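Local coordinates for protein muconate cycloisomerase (Azorhizobium caulinodans, PDB 3MY9) that is a magnesium-binding member of the enolase superfamily, built from an N-terminal alpha+beta domain and a C-terminal TIM-barrel-like domain, at residues A[34-42]-A[49-57]; A[84-94]-A[105-116]. All blocks are in the same frame, centred on the assembly; numbering follows the deposited sequence.

Contact 1 of 2, residues A[34-42]-A[49-57]; sequences SVKRVLLEV and VGWGEAAPW
The Trp51 indole lies against the side chain of Glu41, whose CB sits 3.7 Å from the centroid of the six-membered ring, almost on its normal, in a CH-pi contact. Glu41 carries its CG methylene across the same ring face, its chi1 of -177° setting CG opposite the backbone N, and against Val49, CG to CG1 3.5 Å; its carboxylate goes on to a salt bridge with Arg12. Leu39 CB meets the indole rim instead. Toward the start of strand 35-42, Arg37 grips Glu53 side-on in a salt bridge, NE to OE2 at 2.8 Å and NH2 to OE1 at 3.2 Å, both oxygens met on the syn side and both lying nearly in the guanidinium plane. Leu39 CD2 packs beside this carboxylate. The antiparallel strands of the hairpin are tied by paired bonds at Leu40-Gly52 (Leu40 N to Gly52 O 2.9 Å) and Val42-Gly50. Val38 and Ala54 point to the other face, toward helix 64-79. Arg37 also pairs with Asp337, and Glu53 OE2 also accepts from Trp302 NE1. The buried Arg37-Glu53 pair is thus fixed in rotation from several directions, and the charge compensation probably favours an ionised Glu53.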
loop_
_atom_site.group_PDB
_atom_site.type_symbol
_atom_site.label_atom_id
_atom_site.label_comp_id
_atom_site.label_asym_id
_atom_site.label_seq_id
_atom_site.Cartn_x
_atom_site.Cartn_y
_atom_site.Cartn_z
ATOM N N SER A 34 45.489 21.084 16.106
ATOM C CA SER A 34 45.973 19.716 16.280
ATOM C C SER A 34 44.832 18.718 16.132
ATOM O O SER A 34 43.657 19.065 16.308
ATOM C CB SER A 34 46.640 19.557 17.651
ATOM O OG SER A 34 47.773 18.710 17.574
ATOM N N VAL A 35 45.180 17.486 15.771
ATOM C CA VAL A 35 44.215 16.385 15.731
ATOM C C VAL A 35 44.928 15.123 16.179
ATOM O O VAL A 35 46.137 14.989 15.980
ATOM C CB VAL A 35 43.645 16.145 14.323
ATOM C CG1 VAL A 35 43.000 17.414 13.772
ATOM C CG2 VAL A 35 44.739 15.626 13.386
ATOM N N LYS A 36 44.183 14.209 16.790
ATOM C CA LYS A 36 44.749 12.943 17.229
ATOM C C LYS A 36 44.240 11.820 16.323
ATOM O O LYS A 36 43.093 11.847 15.871
ATOM C CB LYS A 36 44.410 12.682 18.699
ATOM N N ARG A 37 45.111 10.850 16.051
ATOM C CA ARG A 37 44.823 9.773 15.111
ATOM C C ARG A 37 45.271 8.431 15.682
ATOM O O ARG A 37 46.312 8.336 16.325
ATOM C CB ARG A 37 45.549 10.033 13.785
ATOM C CG ARG A 37 45.228 11.388 13.117
ATOM C CD ARG A 37 46.330 11.807 12.163
ATOM N NE ARG A 37 46.529 10.819 11.111
ATOM C CZ ARG A 37 47.583 10.762 10.298
ATOM N NH1 ARG A 37 48.571 11.645 10.397
ATOM N NH2 ARG A 37 47.644 9.805 9.371
ATOM N N VAL A 38 44.477 7.395 15.440
ATOM C CA VAL A 38 44.807 6.038 15.876
ATOM C C VAL A 38 45.355 5.278 14.674
ATOM O O VAL A 38 44.639 5.070 13.678
ATOM C CB VAL A 38 43.560 5.274 16.405
ATOM C CG1 VAL A 38 43.985 4.129 17.316
ATOM C CG2 VAL A 38 42.593 6.219 17.124
ATOM N N LEU A 39 46.617 4.881 14.757
ATOM C CA LEU A 39 47.257 4.095 13.720
ATOM C C LEU A 39 47.592 2.719 14.280
ATOM O O LEU A 39 48.012 2.587 15.431
ATOM C CB LEU A 39 48.523 4.785 13.226
ATOM C CG LEU A 39 48.459 6.298 13.109
ATOM C CD1 LEU A 39 49.861 6.841 12.894
ATOM C CD2 LEU A 39 47.497 6.725 12.000
ATOM N N LEU A 40 47.394 1.701 13.454
ATOM C CA LEU A 40 47.615 0.312 13.823
ATOM C C LEU A 40 48.631 -0.258 12.859
ATOM O O LEU A 40 48.483 -0.125 11.648
ATOM C CB LEU A 40 46.297 -0.468 13.699
ATOM C CG LEU A 40 46.332 -2.000 13.796
ATOM C CD1 LEU A 40 46.419 -2.456 15.244
ATOM C CD2 LEU A 40 45.087 -2.595 13.110
ATOM N N GLU A 41 49.661 -0.894 13.395
ATOM C CA GLU A 41 50.637 -1.579 12.577
ATOM C C GLU A 41 50.512 -3.063 12.857
ATOM O O GLU A 41 50.674 -3.501 13.997
ATOM C CB GLU A 41 52.063 -1.109 12.912
ATOM C CG GLU A 41 53.152 -1.732 12.027
ATOM C CD GLU A 41 54.532 -1.755 12.691
ATOM O OE1 GLU A 41 54.610 -2.040 13.903
ATOM O OE2 GLU A 41 55.544 -1.512 11.993
ATOM N N VAL A 42 50.249 -3.841 11.817
ATOM C CA VAL A 42 50.174 -5.288 11.974
ATOM C C VAL A 42 51.349 -5.941 11.278
ATOM O O VAL A 42 51.776 -5.489 10.220
ATOM C CB VAL A 42 48.843 -5.835 11.439
ATOM C CG1 VAL A 42 48.731 -7.330 11.759
ATOM C CG2 VAL A 42 47.698 -5.071 12.056
ATOM N N VAL A 49 54.683 -6.133 6.839
ATOM C CA VAL A 49 54.029 -5.120 7.656
ATOM C C VAL A 49 52.872 -4.463 6.909
ATOM O O VAL A 49 52.973 -4.208 5.713
ATOM C CB VAL A 49 55.037 -4.032 8.070
ATOM C CG1 VAL A 49 54.377 -2.989 8.952
ATOM C CG2 VAL A 49 56.223 -4.662 8.789
ATOM N N GLY A 50 51.783 -4.184 7.622
ATOM C CA GLY A 50 50.644 -3.470 7.049
ATOM C C GLY A 50 50.073 -2.454 8.009
ATOM O O GLY A 50 50.141 -2.634 9.222
ATOM N N TRP A 51 49.503 -1.385 7.470
ATOM C CA TRP A 51 49.006 -0.290 8.292
ATOM C C TRP A 51 47.512 -0.064 8.108
ATOM O O TRP A 51 46.961 -0.262 7.025
ATOM C CB TRP A 51 49.782 0.998 7.986
ATOM C CG TRP A 51 51.211 0.970 8.527
ATOM C CD1 TRP A 51 52.306 0.435 7.925
ATOM C CD2 TRP A 51 51.667 1.513 9.773
ATOM N NE1 TRP A 51 53.420 0.612 8.716
ATOM C CE2 TRP A 51 53.049 1.276 9.853
ATOM C CE3 TRP A 51 51.035 2.197 10.822
ATOM C CZ2 TRP A 51 53.809 1.668 10.951
ATOM C CZ3 TRP A 51 51.789 2.602 11.899
ATOM C CH2 TRP A 51 53.163 2.328 11.963
ATOM N N GLY A 52 46.870 0.331 9.199
ATOM C CA GLY A 52 45.495 0.788 9.191
ATOM C C GLY A 52 45.363 2.025 10.047
ATOM O O GLY A 52 46.217 2.313 10.886
ATOM N N GLU A 53 44.286 2.759 9.830
ATOM C CA GLU A 53 44.021 3.990 10.560
ATOM C C GLU A 53 42.541 4.032 10.880
ATOM O O GLU A 53 41.723 3.752 10.015
ATOM C CB GLU A 53 44.419 5.207 9.718
ATOM C CG GLU A 53 43.892 6.539 10.223
ATOM C CD GLU A 53 44.746 7.716 9.779
ATOM O OE1 GLU A 53 45.388 7.623 8.708
ATOM O OE2 GLU A 53 44.776 8.735 10.509
ATOM N N ALA A 54 42.224 4.358 12.128
ATOM C CA ALA A 54 40.857 4.571 12.567
ATOM C C ALA A 54 40.574 6.068 12.571
ATOM O O ALA A 54 41.112 6.809 13.393
ATOM C CB ALA A 54 40.643 3.975 13.966
ATOM N N ALA A 55 39.747 6.506 11.629
ATOM C CA ALA A 55 39.349 7.901 11.537
ATOM C C ALA A 55 37.909 8.014 12.012
ATOM O O ALA A 55 37.017 7.442 11.393
ATOM C CB ALA A 55 39.461 8.383 10.107
ATOM N N PRO A 56 37.678 8.709 13.137
ATOM C CA PRO A 56 36.303 9.069 13.498
ATOM C C PRO A 56 35.574 9.954 12.478
ATOM O O PRO A 56 36.174 10.441 11.509
ATOM C CB PRO A 56 36.476 9.799 14.829
ATOM C CG PRO A 56 37.653 9.096 15.463
ATOM C CD PRO A 56 38.576 8.738 14.309
ATOM N N TRP A 57 34.280 10.152 12.732
ATOM C CA TRP A 57 33.340 10.711 11.759
ATOM C C TRP A 57 32.475 11.803 12.411
ATOM O O TRP A 57 32.388 12.939 11.918
ATOM C CB TRP A 57 32.478 9.561 11.190
ATOM C CG TRP A 57 31.115 9.965 10.714
ATOM C CD1 TRP A 57 29.936 9.850 11.401
ATOM C CD2 TRP A 57 30.789 10.565 9.451
ATOM N NE1 TRP A 57 28.898 10.346 10.644
ATOM C CE2 TRP A 57 29.391 10.785 9.442
ATOM C CE3 TRP A 57 31.543 10.945 8.328
ATOM C CZ2 TRP A 57 28.724 11.363 8.345
ATOM C CZ3 TRP A 57 30.880 11.520 7.238
ATOM C CH2 TRP A 57 29.481 11.720 7.256
#

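Contact 2 of 2, residues A[84-94]-A[105-116]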
loop_
_atom_site.group_PDB
_atom_site.type_symbol
_atom_site.label_atom_id
_atom_site.label_comp_id
_atom_site.label_asym_id
_atom_site.label_seq_id
_atom_site.Cartn_x
_atom_site.Cartn_y
_atom_site.Cartn_z
ATOM N N ILE A 84 45.707 -14.248 7.666
ATOM C CA ILE A 84 45.613 -12.982 6.940
ATOM C C ILE A 84 44.842 -13.099 5.620
ATOM O O ILE A 84 44.279 -12.125 5.179
ATOM C CB ILE A 84 47.023 -12.374 6.687
ATOM C CG1 ILE A 84 47.687 -12.017 8.019
ATOM C CG2 ILE A 84 46.946 -11.109 5.829
ATOM C CD1 ILE A 84 49.194 -11.861 7.908
ATOM N N LYS A 85 44.839 -14.278 4.998
ATOM C CA LYS A 85 43.993 -14.560 3.826
ATOM C C LYS A 85 42.508 -14.609 4.163
ATOM O O LYS A 85 41.696 -14.599 3.245
ATOM C CB LYS A 85 44.313 -15.930 3.210
ATOM C CG LYS A 85 45.618 -16.100 2.477
ATOM C CD LYS A 85 46.026 -17.626 2.430
ATOM C CE LYS A 85 45.532 -18.325 1.161
ATOM N NZ LYS A 85 46.170 -19.605 0.837
ATOM N N ARG A 86 42.121 -14.684 5.436
ATOM C CA ARG A 86 40.682 -14.773 5.790
ATOM C C ARG A 86 40.135 -13.504 6.418
ATOM O O ARG A 86 39.638 -13.519 7.539
ATOM C CB ARG A 86 40.402 -15.952 6.716
ATOM C CG ARG A 86 40.749 -17.272 6.102
ATOM C CD ARG A 86 40.172 -18.442 6.921
ATOM N NE ARG A 86 40.478 -19.707 6.276
ATOM C CZ ARG A 86 39.705 -20.789 6.310
ATOM N NH1 ARG A 86 40.101 -21.875 5.669
ATOM N NH2 ARG A 86 38.543 -20.805 6.984
ATOM N N VAL A 87 40.173 -12.426 5.651
ATOM C CA VAL A 87 39.739 -11.122 6.113
ATOM C C VAL A 87 38.234 -11.053 6.460
ATOM O O VAL A 87 37.856 -10.565 7.529
ATOM C CB VAL A 87 40.089 -10.063 5.057
ATOM C CG1 VAL A 87 39.699 -8.681 5.538
ATOM C CG2 VAL A 87 41.621 -10.156 4.733
ATOM N N ARG A 88 37.381 -11.546 5.559
ATOM C CA ARG A 88 35.943 -11.530 5.801
ATOM C C ARG A 88 35.590 -12.365 7.015
ATOM O O ARG A 88 34.670 -12.019 7.750
ATOM C CB ARG A 88 35.136 -12.009 4.590
ATOM C CG ARG A 88 33.710 -11.418 4.568
ATOM C CD ARG A 88 32.824 -12.039 3.489
ATOM N NE ARG A 88 33.403 -12.004 2.133
ATOM C CZ ARG A 88 33.214 -11.038 1.254
ATOM N NH1 ARG A 88 32.507 -9.972 1.574
ATOM N NH2 ARG A 88 33.762 -11.122 0.046
ATOM N N GLU A 89 36.307 -13.470 7.217
ATOM C CA GLU A 89 36.077 -14.336 8.372
ATOM C C GLU A 89 36.409 -13.604 9.670
ATOM O O GLU A 89 35.696 -13.747 10.661
ATOM C CB GLU A 89 36.914 -15.616 8.285
ATOM C CG GLU A 89 36.646 -16.621 9.420
ATOM C CD GLU A 89 37.585 -17.824 9.372
ATOM O OE1 GLU A 89 37.123 -18.949 9.073
ATOM O OE2 GLU A 89 38.796 -17.638 9.628
ATOM N N LEU A 90 37.522 -12.868 9.681
ATOM C CA LEU A 90 37.923 -12.108 10.875
ATOM C C LEU A 90 36.925 -10.982 11.127
ATOM O O LEU A 90 36.586 -10.746 12.273
ATOM C CB LEU A 90 39.346 -11.526 10.755
ATOM C CG LEU A 90 39.889 -10.772 11.997
ATOM C CD1 LEU A 90 40.128 -11.733 13.145
ATOM C CD2 LEU A 90 41.191 -9.988 11.692
ATOM N N MET A 91 36.460 -10.297 10.074
ATOM C CA MET A 91 35.477 -9.204 10.251
ATOM C C MET A 91 34.184 -9.708 10.874
ATOM O O MET A 91 33.564 -8.990 11.669
ATOM C CB MET A 91 35.159 -8.479 8.929
ATOM C CG MET A 91 34.093 -7.332 9.059
ATOM S SD MET A 91 34.504 -5.914 10.160
ATOM C CE MET A 91 35.772 -5.113 9.130
ATOM N N ALA A 92 33.767 -10.926 10.505
ATOM C CA ALA A 92 32.569 -11.556 11.103
ATOM C C ALA A 92 32.828 -11.909 12.562
ATOM O O ALA A 92 31.924 -11.802 13.379
ATOM C CB ALA A 92 32.135 -12.820 10.326
ATOM N N ARG A 93 34.048 -12.320 12.894
ATOM C CA ARG A 93 34.414 -12.536 14.311
ATOM C C ARG A 93 34.383 -11.212 15.099
ATOM O O ARG A 93 33.815 -11.154 16.162
ATOM C CB ARG A 93 35.772 -13.229 14.449
ATOM N N MET A 94 34.945 -10.137 14.550
ATOM C CA MET A 94 34.988 -8.857 15.263
ATOM C C MET A 94 33.569 -8.275 15.458
ATOM O O MET A 94 33.284 -7.695 16.509
ATOM C CB MET A 94 35.916 -7.859 14.554
ATOM C CG MET A 94 37.401 -8.322 14.412
ATOM S SD MET A 94 38.581 -7.051 13.791
ATOM C CE MET A 94 37.950 -6.788 12.165
ATOM N N LYS A 105 37.561 -1.593 13.593
ATOM C CA LYS A 105 37.492 -2.819 12.787
ATOM C C LYS A 105 38.016 -2.553 11.372
ATOM O O LYS A 105 38.789 -3.349 10.846
ATOM C CB LYS A 105 36.051 -3.371 12.729
ATOM C CG LYS A 105 35.474 -3.801 14.084
ATOM C CD LYS A 105 33.956 -3.852 14.055
ATOM C CE LYS A 105 33.390 -4.510 15.299
ATOM N NZ LYS A 105 31.903 -4.451 15.281
ATOM N N ALA A 106 37.602 -1.434 10.774
ATOM C CA ALA A 106 38.081 -1.059 9.423
ATOM C C ALA A 106 39.616 -0.886 9.347
ATOM O O ALA A 106 40.218 -1.195 8.314
ATOM C CB ALA A 106 37.377 0.191 8.919
ATOM N N ALA A 107 40.247 -0.438 10.434
ATOM C CA ALA A 107 41.719 -0.317 10.473
ATOM C C ALA A 107 42.383 -1.685 10.445
ATOM O O ALA A 107 43.449 -1.854 9.845
ATOM C CB ALA A 107 42.191 0.473 11.711
ATOM N N VAL A 108 41.767 -2.665 11.098
ATOM C CA VAL A 108 42.284 -4.029 11.068
ATOM C C VAL A 108 42.207 -4.618 9.663
ATOM O O VAL A 108 43.186 -5.162 9.174
ATOM C CB VAL A 108 41.529 -4.941 12.034
ATOM C CG1 VAL A 108 41.853 -6.391 11.749
ATOM C CG2 VAL A 108 41.877 -4.589 13.473
ATOM N N GLU A 109 41.043 -4.481 9.016
ATOM C CA GLU A 109 40.820 -4.958 7.643
ATOM C C GLU A 109 41.818 -4.325 6.665
ATOM O O GLU A 109 42.476 -5.012 5.886
ATOM C CB GLU A 109 39.394 -4.606 7.219
ATOM C CG GLU A 109 38.981 -5.097 5.837
ATOM C CD GLU A 109 37.748 -4.388 5.317
ATOM O OE1 GLU A 109 37.676 -3.154 5.472
ATOM O OE2 GLU A 109 36.844 -5.058 4.759
ATOM N N MET A 110 41.899 -3.008 6.711
ATOM C CA MET A 110 42.870 -2.211 5.952
ATOM C C MET A 110 44.295 -2.825 6.019
ATOM O O MET A 110 44.933 -3.115 5.002
ATOM C CB MET A 110 42.877 -0.822 6.604
ATOM C CG MET A 110 43.270 0.344 5.792
ATOM S SD MET A 110 42.985 1.841 6.774
ATOM C CE MET A 110 41.227 1.849 6.902
ATOM N N ALA A 111 44.767 -3.023 7.244
ATOM C CA ALA A 111 46.109 -3.522 7.489
ATOM C C ALA A 111 46.302 -4.948 6.956
ATOM O O ALA A 111 47.340 -5.263 6.381
ATOM C CB ALA A 111 46.418 -3.452 8.976
ATOM N N LEU A 112 45.302 -5.809 7.134
ATOM C CA LEU A 112 45.417 -7.201 6.654
ATOM C C LEU A 112 45.442 -7.251 5.136
ATOM O O LEU A 112 46.145 -8.081 4.562
ATOM C CB LEU A 112 44.259 -8.078 7.152
ATOM C CG LEU A 112 44.482 -8.846 8.442
ATOM C CD1 LEU A 112 45.058 -7.966 9.528
ATOM C CD2 LEU A 112 43.139 -9.443 8.852
ATOM N N LEU A 113 44.655 -6.389 4.498
ATOM C CA LEU A 113 44.665 -6.273 3.045
ATOM C C LEU A 113 45.979 -5.662 2.532
ATOM O O LEU A 113 46.461 -6.054 1.467
ATOM C CB LEU A 113 43.446 -5.476 2.547
ATOM C CG LEU A 113 42.079 -6.084 2.870
ATOM C CD1 LEU A 113 40.877 -5.236 2.373
ATOM C CD2 LEU A 113 41.985 -7.513 2.312
ATOM N N ASP A 114 46.564 -4.730 3.299
ATOM C CA ASP A 114 47.890 -4.165 3.006
ATOM C C ASP A 114 48.947 -5.293 2.989
ATOM O O ASP A 114 49.690 -5.449 2.023
ATOM C CB ASP A 114 48.231 -3.108 4.063
ATOM C CG ASP A 114 49.380 -2.170 3.656
ATOM O OD1 ASP A 114 49.700 -2.019 2.451
ATOM O OD2 ASP A 114 49.938 -1.537 4.576
ATOM N N ILE A 115 48.957 -6.104 4.048
ATOM C CA ILE A 115 49.867 -7.235 4.150
ATOM C C ILE A 115 49.647 -8.239 3.025
ATOM O O ILE A 115 50.581 -8.612 2.334
ATOM C CB ILE A 115 49.723 -7.978 5.487
ATOM C CG1 ILE A 115 50.205 -7.123 6.661
ATOM C CG2 ILE A 115 50.518 -9.259 5.458
ATOM C CD1 ILE A 115 50.086 -7.856 8.015
ATOM N N LEU A 116 48.402 -8.672 2.849
ATOM C CA LEU A 116 48.047 -9.641 1.797
ATOM C C LEU A 116 48.478 -9.149 0.419
ATOM O O LEU A 116 49.032 -9.906 -0.383
ATOM C CB LEU A 116 46.538 -9.891 1.805
ATOM C CG LEU A 116 45.996 -10.951 0.856
ATOM C CD1 LEU A 116 46.683 -12.304 1.070
ATOM C CD2 LEU A 116 44.457 -11.079 1.054
#
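Val87 projects from helix 87-94 into a hollow formed by Glu109, Leu112 and Leu113 of the antiparallel helix 105-116. Its two methyls split the work: CG1 lies on the aliphatic Glu109 CG at 3.7 Å, while CG2 presses on Leu113 CD2 at 3.6 Å and also reaches Leu112 CB. One turn on, Leu90 CD2 pushes between Val108 and Leu112, meeting Val108 CG1 at 3.7 Å and Leu112 CD2 at 3.5 Å, the latter a tight fit for two methyls. Met94 fills the next dip, with its sulfur against Val108 CG1 and its methyl turned to Lys105 CB. Met91, bent at chi2 (61°) and chi3 (72°), folds its thioether back over Lys105, SD to CB 3.9 Å, and brings CE near Glu109 CB. The extended Lys105 chain runs alongside the Met94 backbone, CE close to its carbonyl O, and its ammonium continues to Asp95 and the carbonyl of Leu98. Just before the first helix, Ile84 plugs the far end of the seam: CG2 rests on the Leu112 carbonyl, O at 3.4 Å, and CD1 packs across Ile115 CG2 at 3.8 Å. The Glu109 carboxylate accepts from the backbone N atoms of Leu279 and Met280, where helix 279-292 begins. Arg86, held to Glu89 within the same segment, also bridges to Asp134 of the second subunit, which thus borders the helix start. The segment axes run nearly antiparallel (163°) at 10.4 Å, and aliphatic and thioether groups from both sides fill the space between them. Such an antiparallel helical hairpin belongs to the helical part of the enolase-type N-terminal domain, which packs against that domain's antiparallel sheet.

In the fold
Contact 2 supplies part of the helical layer that covers contact 1, their centres about 15 Å apart. Helix 102-120 is the shared element: Val108, Ala111 and Ile115 press on Leu40 and Val42 of strand 35-44, while the same helix receives 84-94. A polar tie joins the two, Trp51 N to Asp114 OD2 at 2.9 Å, probably a hydrogen bond, and Met110 SD packs 3.4 Å from Glu53 N. Gly50 N adds a further touch, 3.5 Å from Ile115 CG1. Both contacts also reach the barrel domain. Toward the magnesium site to which Glu223 and Asp248 contribute, Trp57 at the end of segment 49-57 touches Asp248.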